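Local coordinates for protein 3-hexulose-6-phosphate synthase (Mycobacterium gastri, PDB 3AJX) that is a magnesium-binding TIM-barrel enzyme of the orotidine 5'-phosphate decarboxylase / HUMPS family, with two copies of the chain in its assembly, at residues I29-P34 with K54-D59; D109-E114 with E132-L137; V159-A164 with Q176-E181; I72-G77 with K97-H102. The protein carries 1 engineered substitution. One frame throughout, in Å; residues are numbered along the deposited sequence.

Contact 1 of 4, residues I29-P34 with K54-D59. With MG (magnesium ion), chain F.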
loop_
_atom_site.group_PDB
_atom_site.type_symbol
_atom_site.label_atom_id
_atom_site.label_comp_id
_atom_site.label_asym_id
_atom_site.label_seq_id
_atom_site.Cartn_x
_atom_site.Cartn_y
_atom_site.Cartn_z
ATOM N N ILE A 29 0.539 -14.023 -13.533
ATOM C CA ILE A 29 -0.699 -13.980 -12.763
ATOM C C ILE A 29 -0.466 -13.022 -11.602
ATOM O O ILE A 29 0.354 -13.285 -10.720
ATOM C CB ILE A 29 -1.068 -15.358 -12.185
ATOM C CG1 ILE A 29 -1.334 -16.340 -13.324
ATOM C CG2 ILE A 29 -2.310 -15.236 -11.310
ATOM C CD1 ILE A 29 -1.505 -17.772 -12.858
ATOM N N GLU A 30 -1.184 -11.906 -11.620
ATOM C CA GLU A 30 -1.059 -10.900 -10.574
ATOM C C GLU A 30 -2.142 -11.001 -9.512
ATOM O O GLU A 30 -3.323 -11.141 -9.831
ATOM C CB GLU A 30 -1.125 -9.494 -11.177
ATOM C CG GLU A 30 -1.270 -8.389 -10.136
ATOM C CD GLU A 30 -1.700 -7.065 -10.738
ATOM O OE1 GLU A 30 -1.285 -6.768 -11.875
ATOM O OE2 GLU A 30 -2.450 -6.319 -10.066
ATOM N N LEU A 31 -1.723 -10.935 -8.253
ATOM C CA LEU A 31 -2.648 -10.938 -7.125
ATOM C C LEU A 31 -2.718 -9.455 -6.770
ATOM O O LEU A 31 -1.735 -8.870 -6.308
ATOM C CB LEU A 31 -2.092 -11.741 -5.943
ATOM C CG LEU A 31 -1.894 -13.257 -6.092
ATOM C CD1 LEU A 31 -3.180 -13.890 -6.609
ATOM C CD2 LEU A 31 -0.752 -13.540 -7.042
ATOM N N GLY A 32 -3.875 -8.852 -7.008
ATOM C CA GLY A 32 -4.046 -7.434 -6.752
ATOM C C GLY A 32 -3.862 -6.978 -5.322
ATOM O O GLY A 32 -3.932 -7.767 -4.381
ATOM N N THR A 33 -3.633 -5.681 -5.165
ATOM C CA THR A 33 -3.432 -5.099 -3.849
ATOM C C THR A 33 -4.627 -5.336 -2.922
ATOM O O THR A 33 -4.453 -5.726 -1.770
ATOM C CB THR A 33 -3.139 -3.595 -3.968
ATOM O OG1 THR A 33 -2.075 -3.397 -4.910
ATOM C CG2 THR A 33 -2.718 -3.029 -2.624
ATOM N N PRO A 34 -5.862 -5.107 -3.407
ATOM C CA PRO A 34 -7.010 -5.338 -2.522
ATOM C C PRO A 34 -7.143 -6.810 -2.122
ATOM O O PRO A 34 -7.588 -7.125 -1.020
ATOM C CB PRO A 34 -8.195 -4.838 -3.351
ATOM C CG PRO A 34 -7.746 -5.077 -4.762
ATOM C CD PRO A 34 -6.304 -4.634 -4.732
ATOM N N LYS A 54 3.988 -20.708 -13.535
ATOM C CA LYS A 54 3.544 -19.408 -14.015
ATOM C C LYS A 54 4.232 -18.370 -13.141
ATOM O O LYS A 54 4.555 -18.646 -11.988
ATOM C CB LYS A 54 2.027 -19.259 -13.870
ATOM C CG LYS A 54 1.215 -20.081 -14.853
ATOM C CD LYS A 54 1.355 -19.549 -16.266
ATOM C CE LYS A 54 0.598 -20.414 -17.251
ATOM N NZ LYS A 54 0.754 -19.937 -18.650
ATOM N N ILE A 55 4.467 -17.184 -13.692
ATOM C CA ILE A 55 5.094 -16.117 -12.923
ATOM C C ILE A 55 4.017 -15.491 -12.047
ATOM O O ILE A 55 3.008 -15.002 -12.554
ATOM C CB ILE A 55 5.686 -15.038 -13.851
ATOM C CG1 ILE A 55 6.850 -15.630 -14.648
ATOM C CG2 ILE A 55 6.143 -13.831 -13.035
ATOM C CD1 ILE A 55 7.387 -14.720 -15.731
ATOM N N VAL A 56 4.229 -15.521 -10.735
ATOM C CA VAL A 56 3.270 -14.954 -9.791
ATOM C C VAL A 56 3.741 -13.571 -9.349
ATOM O O VAL A 56 4.842 -13.405 -8.827
ATOM C CB VAL A 56 3.079 -15.883 -8.579
ATOM C CG1 VAL A 56 2.204 -15.210 -7.535
ATOM C CG2 VAL A 56 2.419 -17.184 -9.039
ATOM N N PHE A 57 2.874 -12.589 -9.574
ATOM C CA PHE A 57 3.122 -11.176 -9.301
ATOM C C PHE A 57 2.301 -10.727 -8.082
ATOM O O PHE A 57 1.073 -10.757 -8.115
ATOM C CB PHE A 57 2.702 -10.430 -10.577
ATOM C CG PHE A 57 2.928 -8.949 -10.567
ATOM C CD1 PHE A 57 3.886 -8.384 -11.406
ATOM C CD2 PHE A 57 2.082 -8.105 -9.854
ATOM C CE1 PHE A 57 3.990 -7.002 -11.551
ATOM C CE2 PHE A 57 2.179 -6.725 -9.991
ATOM C CZ PHE A 57 3.136 -6.172 -10.848
ATOM N N ALA A 58 2.977 -10.333 -7.004
ATOM C CA ALA A 58 2.285 -9.871 -5.796
ATOM C C ALA A 58 2.294 -8.345 -5.790
ATOM O O ALA A 58 3.350 -7.731 -5.619
ATOM C CB ALA A 58 2.979 -10.418 -4.542
ATOM N N ASP A 59 1.121 -7.745 -5.988
ATOM C CA ASP A 59 0.996 -6.289 -6.037
ATOM C C ASP A 59 0.938 -5.684 -4.638
ATOM O O ASP A 59 -0.095 -5.161 -4.205
ATOM C CB ASP A 59 -0.262 -5.899 -6.822
ATOM C CG ASP A 59 -0.163 -4.515 -7.436
ATOM O OD1 ASP A 59 0.785 -3.775 -7.103
ATOM O OD2 ASP A 59 -1.040 -4.165 -8.255
HETATM MG MG MG F . -1.580 -3.720 -10.228
HETATM O O HOH W 1 -1.475 -4.150 -11.758
HETATM O O HOH W 2 -3.894 -4.443 -7.921
HETATM O O HOH W 3 -1.897 -1.733 -9.966
HETATM O O HOH W 4 0.463 -3.052 -10.200
#

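Contact 2 of 4, residues D109-E114 with E132-L137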
loop_
_atom_site.group_PDB
_atom_site.type_symbol
_atom_site.label_atom_id
_atom_site.label_comp_id
_atom_site.label_asym_id
_atom_site.label_seq_id
_atom_site.Cartn_x
_atom_site.Cartn_y
_atom_site.Cartn_z
ATOM N N ASP A 109 5.953 0.233 -9.329
ATOM C CA ASP A 109 4.667 0.715 -9.821
ATOM C C ASP A 109 4.694 2.239 -9.802
ATOM O O ASP A 109 4.748 2.852 -8.734
ATOM C CB ASP A 109 3.544 0.194 -8.918
ATOM C CG ASP A 109 2.170 0.450 -9.490
ATOM O OD1 ASP A 109 2.028 1.399 -10.283
ATOM O OD2 ASP A 109 1.229 -0.291 -9.137
ATOM N N LEU A 110 4.655 2.851 -10.982
ATOM C CA LEU A 110 4.713 4.305 -11.075
ATOM C C LEU A 110 3.357 4.996 -10.977
ATOM O O LEU A 110 3.218 6.164 -11.345
ATOM C CB LEU A 110 5.432 4.706 -12.372
ATOM C CG LEU A 110 6.880 4.197 -12.462
ATOM C CD1 LEU A 110 7.483 4.544 -13.815
ATOM C CD2 LEU A 110 7.719 4.807 -11.338
ATOM N N ILE A 111 2.360 4.281 -10.466
ATOM C CA ILE A 111 1.028 4.850 -10.310
ATOM C C ILE A 111 1.103 6.156 -9.509
ATOM O O ILE A 111 1.823 6.249 -8.511
ATOM C CB ILE A 111 0.085 3.847 -9.589
ATOM C CG1 ILE A 111 -1.332 4.417 -9.504
ATOM C CG2 ILE A 111 0.616 3.536 -8.199
ATOM C CD1 ILE A 111 -2.367 3.412 -9.020
ATOM N N GLY A 112 0.376 7.169 -9.964
ATOM C CA GLY A 112 0.366 8.446 -9.274
ATOM C C GLY A 112 1.577 9.340 -9.487
ATOM O O GLY A 112 1.601 10.473 -8.998
ATOM N N ILE A 113 2.586 8.843 -10.198
ATOM C CA ILE A 113 3.788 9.628 -10.456
ATOM C C ILE A 113 3.547 10.596 -11.610
ATOM O O ILE A 113 3.087 10.197 -12.677
ATOM C CB ILE A 113 4.986 8.716 -10.806
ATOM C CG1 ILE A 113 5.319 7.813 -9.613
ATOM C CG2 ILE A 113 6.194 9.564 -11.186
ATOM C CD1 ILE A 113 5.858 8.551 -8.408
ATOM N N GLU A 114 3.860 11.868 -11.390
ATOM C CA GLU A 114 3.665 12.883 -12.418
ATOM C C GLU A 114 4.762 12.788 -13.477
ATOM O O GLU A 114 4.498 12.965 -14.667
ATOM C CB GLU A 114 3.668 14.277 -11.781
ATOM C CG GLU A 114 2.983 15.353 -12.614
ATOM C CD GLU A 114 3.560 15.480 -14.011
ATOM O OE1 GLU A 114 4.800 15.576 -14.131
ATOM O OE2 GLU A 114 2.772 15.489 -14.985
ATOM N N GLU A 132 6.091 -0.232 -13.975
ATOM C CA GLU A 132 4.735 -0.336 -14.473
ATOM C C GLU A 132 4.170 1.051 -14.720
ATOM O O GLU A 132 4.040 1.852 -13.792
ATOM C CB GLU A 132 3.855 -1.100 -13.475
ATOM C CG GLU A 132 2.437 -1.354 -13.979
ATOM C CD GLU A 132 1.626 -2.253 -13.060
ATOM O OE1 GLU A 132 1.964 -3.449 -12.935
ATOM O OE2 GLU A 132 0.649 -1.758 -12.458
ATOM N N MET A 133 3.891 1.345 -15.988
ATOM C CA MET A 133 3.296 2.623 -16.366
ATOM C C MET A 133 1.841 2.323 -16.069
ATOM O O MET A 133 1.107 1.775 -16.892
ATOM C CB MET A 133 3.528 2.906 -17.844
ATOM C CG MET A 133 4.989 3.220 -18.163
ATOM S SD MET A 133 5.592 4.586 -17.144
ATOM C CE MET A 133 7.330 4.662 -17.624
ATOM N N HIS A 134 1.453 2.681 -14.854
ATOM C CA HIS A 134 0.138 2.372 -14.322
ATOM C C HIS A 134 -0.809 3.537 -14.043
ATOM O O HIS A 134 -0.420 4.551 -13.459
ATOM C CB HIS A 134 0.368 1.581 -13.029
ATOM C CG HIS A 134 -0.863 0.964 -12.447
ATOM N ND1 HIS A 134 -0.869 0.370 -11.203
ATOM C CD2 HIS A 134 -2.117 0.827 -12.937
ATOM C CE1 HIS A 134 -2.077 -0.104 -10.953
ATOM N NE2 HIS A 134 -2.852 0.158 -11.989
ATOM N N ALA A 135 -2.055 3.380 -14.475
ATOM C CA ALA A 135 -3.098 4.369 -14.221
ATOM C C ALA A 135 -4.136 3.567 -13.439
ATOM O O ALA A 135 -4.712 2.616 -13.959
ATOM C CB ALA A 135 -3.694 4.882 -15.527
ATOM N N GLY A 136 -4.345 3.931 -12.179
ATOM C CA GLY A 136 -5.293 3.213 -11.345
ATOM C C GLY A 136 -6.742 3.353 -11.765
ATOM O O GLY A 136 -7.070 4.104 -12.683
ATOM N N LEU A 137 -7.619 2.630 -11.078
ATOM C CA LEU A 137 -9.044 2.672 -11.383
ATOM C C LEU A 137 -9.644 4.058 -11.163
ATOM O O LEU A 137 -10.499 4.495 -11.934
ATOM C CB LEU A 137 -9.794 1.632 -10.545
ATOM C CG LEU A 137 -9.388 0.176 -10.800
ATOM C CD1 LEU A 137 -10.187 -0.747 -9.896
ATOM C CD2 LEU A 137 -9.625 -0.183 -12.266
HETATM O O HOH W 4 0.463 -3.052 -10.200
HETATM O O HOH W 5 -0.723 7.172 -12.737
#

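Contact 3 of 4, residues V159-A164 with Q176-E181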
loop_
_atom_site.group_PDB
_atom_site.type_symbol
_atom_site.label_atom_id
_atom_site.label_comp_id
_atom_site.label_asym_id
_atom_site.label_seq_id
_atom_site.Cartn_x
_atom_site.Cartn_y
_atom_site.Cartn_z
ATOM N N VAL A 159 13.220 2.183 -20.272
ATOM C CA VAL A 159 13.349 1.225 -19.176
ATOM C C VAL A 159 12.316 0.135 -19.459
ATOM O O VAL A 159 11.199 0.446 -19.874
ATOM C CB VAL A 159 13.000 1.877 -17.815
ATOM C CG1 VAL A 159 13.036 0.838 -16.715
ATOM C CG2 VAL A 159 13.970 3.013 -17.510
ATOM N N PRO A 160 12.668 -1.149 -19.261
ATOM C CA PRO A 160 11.665 -2.187 -19.530
ATOM C C PRO A 160 10.388 -1.831 -18.779
ATOM O O PRO A 160 10.440 -1.505 -17.591
ATOM C CB PRO A 160 12.324 -3.451 -18.990
ATOM C CG PRO A 160 13.788 -3.194 -19.244
ATOM C CD PRO A 160 13.941 -1.745 -18.811
ATOM N N PHE A 161 9.243 -1.890 -19.455
ATOM C CA PHE A 161 7.999 -1.515 -18.789
ATOM C C PHE A 161 6.767 -2.316 -19.158
ATOM O O PHE A 161 6.712 -2.980 -20.194
ATOM C CB PHE A 161 7.694 -0.028 -19.037
ATOM C CG PHE A 161 7.283 0.291 -20.458
ATOM C CD1 PHE A 161 8.232 0.383 -21.475
ATOM C CD2 PHE A 161 5.942 0.500 -20.776
ATOM C CE1 PHE A 161 7.850 0.682 -22.786
ATOM C CE2 PHE A 161 5.548 0.796 -22.083
ATOM C CZ PHE A 161 6.505 0.889 -23.091
ATOM N N SER A 162 5.778 -2.239 -18.278
ATOM C CA SER A 162 4.497 -2.891 -18.485
ATOM C C SER A 162 3.482 -1.755 -18.491
ATOM O O SER A 162 3.772 -0.655 -18.017
ATOM C CB SER A 162 4.191 -3.870 -17.346
ATOM O OG SER A 162 4.097 -3.203 -16.101
ATOM N N VAL A 163 2.303 -2.011 -19.045
ATOM C CA VAL A 163 1.258 -1.001 -19.100
ATOM C C VAL A 163 -0.013 -1.528 -18.450
ATOM O O VAL A 163 -0.486 -2.615 -18.779
ATOM C CB VAL A 163 0.943 -0.597 -20.562
ATOM C CG1 VAL A 163 -0.184 0.428 -20.593
ATOM C CG2 VAL A 163 2.195 -0.024 -21.221
ATOM N N ALA A 164 -0.542 -0.756 -17.507
ATOM C CA ALA A 164 -1.774 -1.103 -16.808
ATOM C C ALA A 164 -2.635 0.155 -16.780
ATOM O O ALA A 164 -2.252 1.176 -16.200
ATOM C CB ALA A 164 -1.469 -1.577 -15.382
ATOM N N GLN A 176 1.796 -2.685 -27.440
ATOM C CA GLN A 176 2.944 -3.419 -27.955
ATOM C C GLN A 176 3.828 -2.515 -28.816
ATOM O O GLN A 176 5.053 -2.588 -28.745
ATOM C CB GLN A 176 2.474 -4.635 -28.756
ATOM C CG GLN A 176 3.600 -5.499 -29.294
ATOM C CD GLN A 176 3.141 -6.901 -29.639
ATOM O OE1 GLN A 176 1.991 -7.110 -30.028
ATOM N NE2 GLN A 176 4.041 -7.870 -29.508
ATOM N N LYS A 177 3.202 -1.653 -29.613
ATOM C CA LYS A 177 3.940 -0.731 -30.476
ATOM C C LYS A 177 4.798 0.238 -29.661
ATOM O O LYS A 177 5.862 0.670 -30.113
ATOM C CB LYS A 177 2.967 0.060 -31.355
ATOM C CG LYS A 177 3.638 1.049 -32.299
ATOM C CD LYS A 177 2.600 1.859 -33.068
ATOM C CE LYS A 177 3.256 2.880 -33.982
ATOM N NZ LYS A 177 4.094 2.229 -35.025
ATOM N N ALA A 178 4.332 0.581 -28.463
ATOM C CA ALA A 178 5.066 1.490 -27.589
ATOM C C ALA A 178 6.317 0.803 -27.038
ATOM O O ALA A 178 7.194 1.457 -26.470
ATOM C CB ALA A 178 4.171 1.960 -26.441
ATOM N N GLY A 179 6.386 -0.516 -27.201
ATOM C CA GLY A 179 7.541 -1.270 -26.738
ATOM C C GLY A 179 7.387 -1.935 -25.381
ATOM O O GLY A 179 8.374 -2.375 -24.786
ATOM N N ALA A 180 6.155 -2.022 -24.892
ATOM C CA ALA A 180 5.899 -2.638 -23.594
ATOM C C ALA A 180 6.349 -4.094 -23.554
ATOM O O ALA A 180 6.178 -4.836 -24.519
ATOM C CB ALA A 180 4.417 -2.550 -23.258
ATOM N N GLU A 181 6.926 -4.493 -22.424
ATOM C CA GLU A 181 7.392 -5.860 -22.226
ATOM C C GLU A 181 6.212 -6.705 -21.756
ATOM O O GLU A 181 6.155 -7.913 -22.002
ATOM C CB GLU A 181 8.494 -5.883 -21.161
ATOM C CG GLU A 181 9.065 -7.257 -20.846
ATOM C CD GLU A 181 9.754 -7.899 -22.038
ATOM O OE1 GLU A 181 10.102 -7.174 -22.996
ATOM O OE2 GLU A 181 9.964 -9.131 -22.009
HETATM O O HOH W 6 9.755 -2.520 -22.407
#

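Contact 4 of 4, residues I72-G77 with K97-H102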
loop_
_atom_site.group_PDB
_atom_site.type_symbol
_atom_site.label_atom_id
_atom_site.label_comp_id
_atom_site.label_asym_id
_atom_site.label_seq_id
_atom_site.Cartn_x
_atom_site.Cartn_y
_atom_site.Cartn_z
ATOM N N ILE A 72 8.815 -11.104 2.675
ATOM C CA ILE A 72 7.702 -11.964 3.058
ATOM C C ILE A 72 6.855 -12.386 1.860
ATOM O O ILE A 72 6.327 -13.500 1.831
ATOM C CB ILE A 72 6.823 -11.313 4.166
ATOM C CG1 ILE A 72 6.149 -10.036 3.655
ATOM C CG2 ILE A 72 7.688 -11.029 5.395
ATOM C CD1 ILE A 72 5.267 -9.357 4.702
ATOM N N ALA A 73 6.741 -11.515 0.858
ATOM C CA ALA A 73 5.969 -11.845 -0.338
ATOM C C ALA A 73 6.715 -12.898 -1.165
ATOM O O ALA A 73 6.110 -13.843 -1.680
ATOM C CB ALA A 73 5.724 -10.584 -1.169
ATOM N N PHE A 74 8.029 -12.736 -1.294
ATOM C CA PHE A 74 8.843 -13.695 -2.039
ATOM C C PHE A 74 8.792 -15.058 -1.359
ATOM O O PHE A 74 8.633 -16.088 -2.018
ATOM C CB PHE A 74 10.301 -13.221 -2.115
ATOM C CG PHE A 74 10.532 -12.091 -3.084
ATOM C CD1 PHE A 74 11.425 -11.070 -2.773
ATOM C CD2 PHE A 74 9.880 -12.059 -4.313
ATOM C CE1 PHE A 74 11.666 -10.034 -3.668
ATOM C CE2 PHE A 74 10.118 -11.022 -5.220
ATOM C CZ PHE A 74 11.013 -10.010 -4.895
ATOM N N LYS A 75 8.925 -15.060 -0.037
ATOM C CA LYS A 75 8.900 -16.304 0.720
ATOM C C LYS A 75 7.543 -16.988 0.630
ATOM O O LYS A 75 7.449 -18.212 0.746
ATOM C CB LYS A 75 9.269 -16.038 2.181
ATOM C CG LYS A 75 10.756 -15.758 2.367
ATOM C CD LYS A 75 11.145 -15.584 3.826
ATOM C CE LYS A 75 12.663 -15.520 3.960
ATOM N NZ LYS A 75 13.111 -15.539 5.381
ATOM N N ALA A 76 6.499 -16.196 0.404
ATOM C CA ALA A 76 5.147 -16.728 0.288
ATOM C C ALA A 76 4.893 -17.314 -1.101
ATOM O O ALA A 76 3.830 -17.882 -1.353
ATOM C CB ALA A 76 4.124 -15.635 0.591
ATOM N N GLY A 77 5.859 -17.162 -2.006
ATOM C CA GLY A 77 5.707 -17.721 -3.340
ATOM C C GLY A 77 5.713 -16.756 -4.510
ATOM O O GLY A 77 5.653 -17.182 -5.665
ATOM N N LYS A 97 17.265 -5.603 -2.779
ATOM C CA LYS A 97 18.222 -6.449 -2.072
ATOM C C LYS A 97 17.574 -7.805 -1.782
ATOM O O LYS A 97 18.205 -8.856 -1.935
ATOM C CB LYS A 97 18.658 -5.765 -0.773
ATOM C CG LYS A 97 19.885 -6.373 -0.124
ATOM C CD LYS A 97 20.354 -5.497 1.026
ATOM C CE LYS A 97 21.684 -5.969 1.577
ATOM N NZ LYS A 97 22.141 -5.125 2.720
ATOM N N ALA A 98 16.308 -7.785 -1.381
ATOM C CA ALA A 98 15.603 -9.031 -1.101
ATOM C C ALA A 98 15.410 -9.810 -2.401
ATOM O O ALA A 98 15.526 -11.033 -2.423
ATOM C CB ALA A 98 14.258 -8.747 -0.456
ATOM N N ALA A 99 15.116 -9.099 -3.488
ATOM C CA ALA A 99 14.925 -9.763 -4.773
ATOM C C ALA A 99 16.216 -10.467 -5.201
ATOM O O ALA A 99 16.184 -11.600 -5.678
ATOM C CB ALA A 99 14.491 -8.748 -5.832
ATOM N N GLN A 100 17.350 -9.796 -5.023
ATOM C CA GLN A 100 18.636 -10.380 -5.390
ATOM C C GLN A 100 18.916 -11.627 -4.567
ATOM O O GLN A 100 19.400 -12.631 -5.089
ATOM C CB GLN A 100 19.758 -9.361 -5.180
ATOM C CG GLN A 100 19.824 -8.292 -6.251
ATOM C CD GLN A 100 20.271 -8.846 -7.589
ATOM O OE1 GLN A 100 21.415 -9.277 -7.746
ATOM N NE2 GLN A 100 19.365 -8.848 -8.560
ATOM N N ALA A 101 18.593 -11.564 -3.281
ATOM C CA ALA A 101 18.813 -12.683 -2.375
ATOM C C ALA A 101 18.013 -13.931 -2.761
ATOM O O ALA A 101 18.444 -15.053 -2.493
ATOM C CB ALA A 101 18.469 -12.267 -0.947
ATOM N N HIS A 102 16.856 -13.736 -3.389
ATOM C CA HIS A 102 16.000 -14.850 -3.788
ATOM C C HIS A 102 16.014 -15.122 -5.287
ATOM O O HIS A 102 15.271 -15.975 -5.766
ATOM C CB HIS A 102 14.554 -14.579 -3.364
ATOM C CG HIS A 102 14.361 -14.505 -1.885
ATOM N ND1 HIS A 102 14.481 -15.606 -1.064
ATOM C CD2 HIS A 102 14.080 -13.460 -1.070
ATOM C CE1 HIS A 102 14.285 -15.244 0.190
ATOM N NE2 HIS A 102 14.039 -13.944 0.215
#

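Contact 1 of 4, residues I29-P34 with K54-D59
Ile29, Glu30 and Leu31 pair in parallel with Val56, Phe57 and Ala58, as strands 29-31 and 55-59 approach to 4.6 Å between axes inclined by 24°. The backbone N and O of Phe57 are both used: N donates to Ile29 O and O accepts from Leu31 N. Bonds from Ile29 N to Ile55 O and from Asp59 N to Leu31 O extend the register. On one face of the sheet Leu31 CD2 presses tightly on Val56 CG1 at 3.4 Å, beneath helix 42-50. On the other, Glu30 and Phe57 both hold CG anti to the backbone N (chi1 169° and -177°), which lays them side by side with Glu30 CG 3.4 Å from Phe57 CD2. The extended glutamate thus reaches the magnesium ion, where Glu30 OE2 sits at a long 2.7 Å and Asp59 OD2 binds at 2.1 Å. The two carboxylates stand nearly perpendicular, and Glu30 OE2 lies 3.1 Å from Asp59 OD2. Beyond the strand end, Thr33 OG1 donates to Asp59 O at 2.7 Å and itself accepts from Lys61 NZ. Asp59 OD1 turns to Lys61 and Thr82, so the carboxylate is fixed in rotation by partners on both oxygens. Two acceptors this close would repel each other, and the shared cation, assisted by Lys61, probably offsets that cost.

Contact 2 of 4, residues D109-E114 with E132-L137
Asp109 and His134 each carry CG anti to the backbone N (chi1 -170° in both), and from adjacent strands this brings carboxylate and imidazole together edge on and nearly coplanar. His134 ND1 donates to the syn lone pair of Asp109 OD2 at 3.0 Å, a fairly straight bond lying in the ring plane; a second, weak bond goes from ND1 to Asp109 OD1. That oxygen also receives Ile111 N at 2.9 Å, on its anti side and out of the carboxylate plane, closing an Asx turn that fixes the aspartate's rotation. Ile111 in turn sends CD1 over one face of the imidazole, 4.2 Å from the centroid of the His134 ring, in a CH-pi contact; the same methyl lies 3.7 Å from Gly136 CA. Leu110 N bonds to Glu132 O, and Leu110 and Met133 lie side by side, with Leu110 CD1 3.8 Å from Met133 CE, in an apolar patch bordered by helix 116-125. From Gly112 N a water bridges to His134 O. Glu132 OE2 lies 3.7 Å from Asp109 OD2, but one water donates to both, at 2.6 Å to Glu132 OE2, and that water is itself a ligand of the magnesium ion. Asp109 and Glu132 therefore accept from a metal-bound water and so probably orient it, while the histidine, directing its ND1 proton at Asp109, ties the first of them to the neighbouring strand.

Contact 3 of 4, residues V159-A164 with Q176-E181
Phe161 is the large bump of this contact, and the turn Ala178-Gly179-Ala180 is the hollow that receives it. With CG set between the backbone N and the carbonyl carbon (chi1 71°), the ring projects from the strand toward the chain leaving helix 172-177. Ala180 CA sits above one face, 3.8 Å from the centroid of the Phe161 ring and displaced toward its rim, making a CH-pi contact. The leading atom CZ meets main chain: Ala180 N is 3.4 Å from Phe161 CZ, and Ala178 O comes up at the ring edge, close to its plane. Fitting in the reverse direction, the small methyl of Ala180 enters the notch between the aromatic ring and Val163, its CB 3.7 Å from Phe161 CE2 and 3.9 Å from Val163 CG2. Ala178 CB lies near the tip of the ring, 4.2 Å from Phe161 CZ, and leans on Leu151 and Glu155 of helix 148-157.

The backbone closes the fit. Glu181 N donates to Phe161 O at 2.7 Å, and one water joins Phe161 N to Gly179 O. Gly179 has positive phi (97°) and bonds back into the final turn in a Schellman motif, bending the chain so that it passes the ring. The short turn 178-181 leads from helix 172-177 into strand 182-185, whose backbone pairs with Val163. This is the return leg of a beta-alpha-beta crossover, right-handed as in TIM barrels, with an aromatic ring of the first strand packed under the alpha-beta turn.

Contact 4 of 4, residues I72-G77 with K97-H102
Phe74 makes most of the contact, projecting from helix 66-75 toward Ala98, Ala99 and His102. Its CG is anti to the carbonyl carbon (chi1 -75°), which points the ring toward the second helix. There CE1 does the touching: Phe74 CE1 lies 3.5 Å from Ala99 CA, while Phe74 CZ rests 3.8 Å from Ala99 CB. Nearer the root of the side chain, Phe74 CB meets His102 CD2 at 3.9 Å, and the two rings are inclined by 54°, neither stacked nor set edge to face. The ring also packs inward on Val81 of strand 80-84, as expected where two successive helices, 66-75 and 89-102, lie side by side in the outer layer of a TIM barrel and meet the strand between them. Small alanines on the second helix accommodate the aromatic side chain. Next comes Lys75, whose extended chain passes the imidazole at about a right angle; its CE approaches the ring edge, 4.1 Å from His102 CE1. His102 NE2 bonds to Asp71 OD1, one turn before Lys75 on the same helix, a polar tie between the two helices just outside the segments. Gly77, with positive phi, completes a Schellman motif, its N bonding back to Phe74 O.

Contacts 1 and 2 are buried in the barrel and face each other across the metal site: Phe57 CZ packs on Glu132 OE1, and a magnesium-bound water belongs to both. Their chemistry is dominated by carboxylates, and both also touch the second subunit. Contact 3 is only partly buried; it shares the sheet with contact 2, strands 130-134 and 161-164 being neighbours, but its business is apolar and backbone packing where strand 161-164 meets the turn after helix 172-177. Contact 4 lies farthest from the centre, in the outer helical layer, though most of its touching residues are buried; no hydrogen bond crosses it, and Gly77 O meets Val56 CB of contact 1. Contacts 3 and 4 each include a Schellman motif.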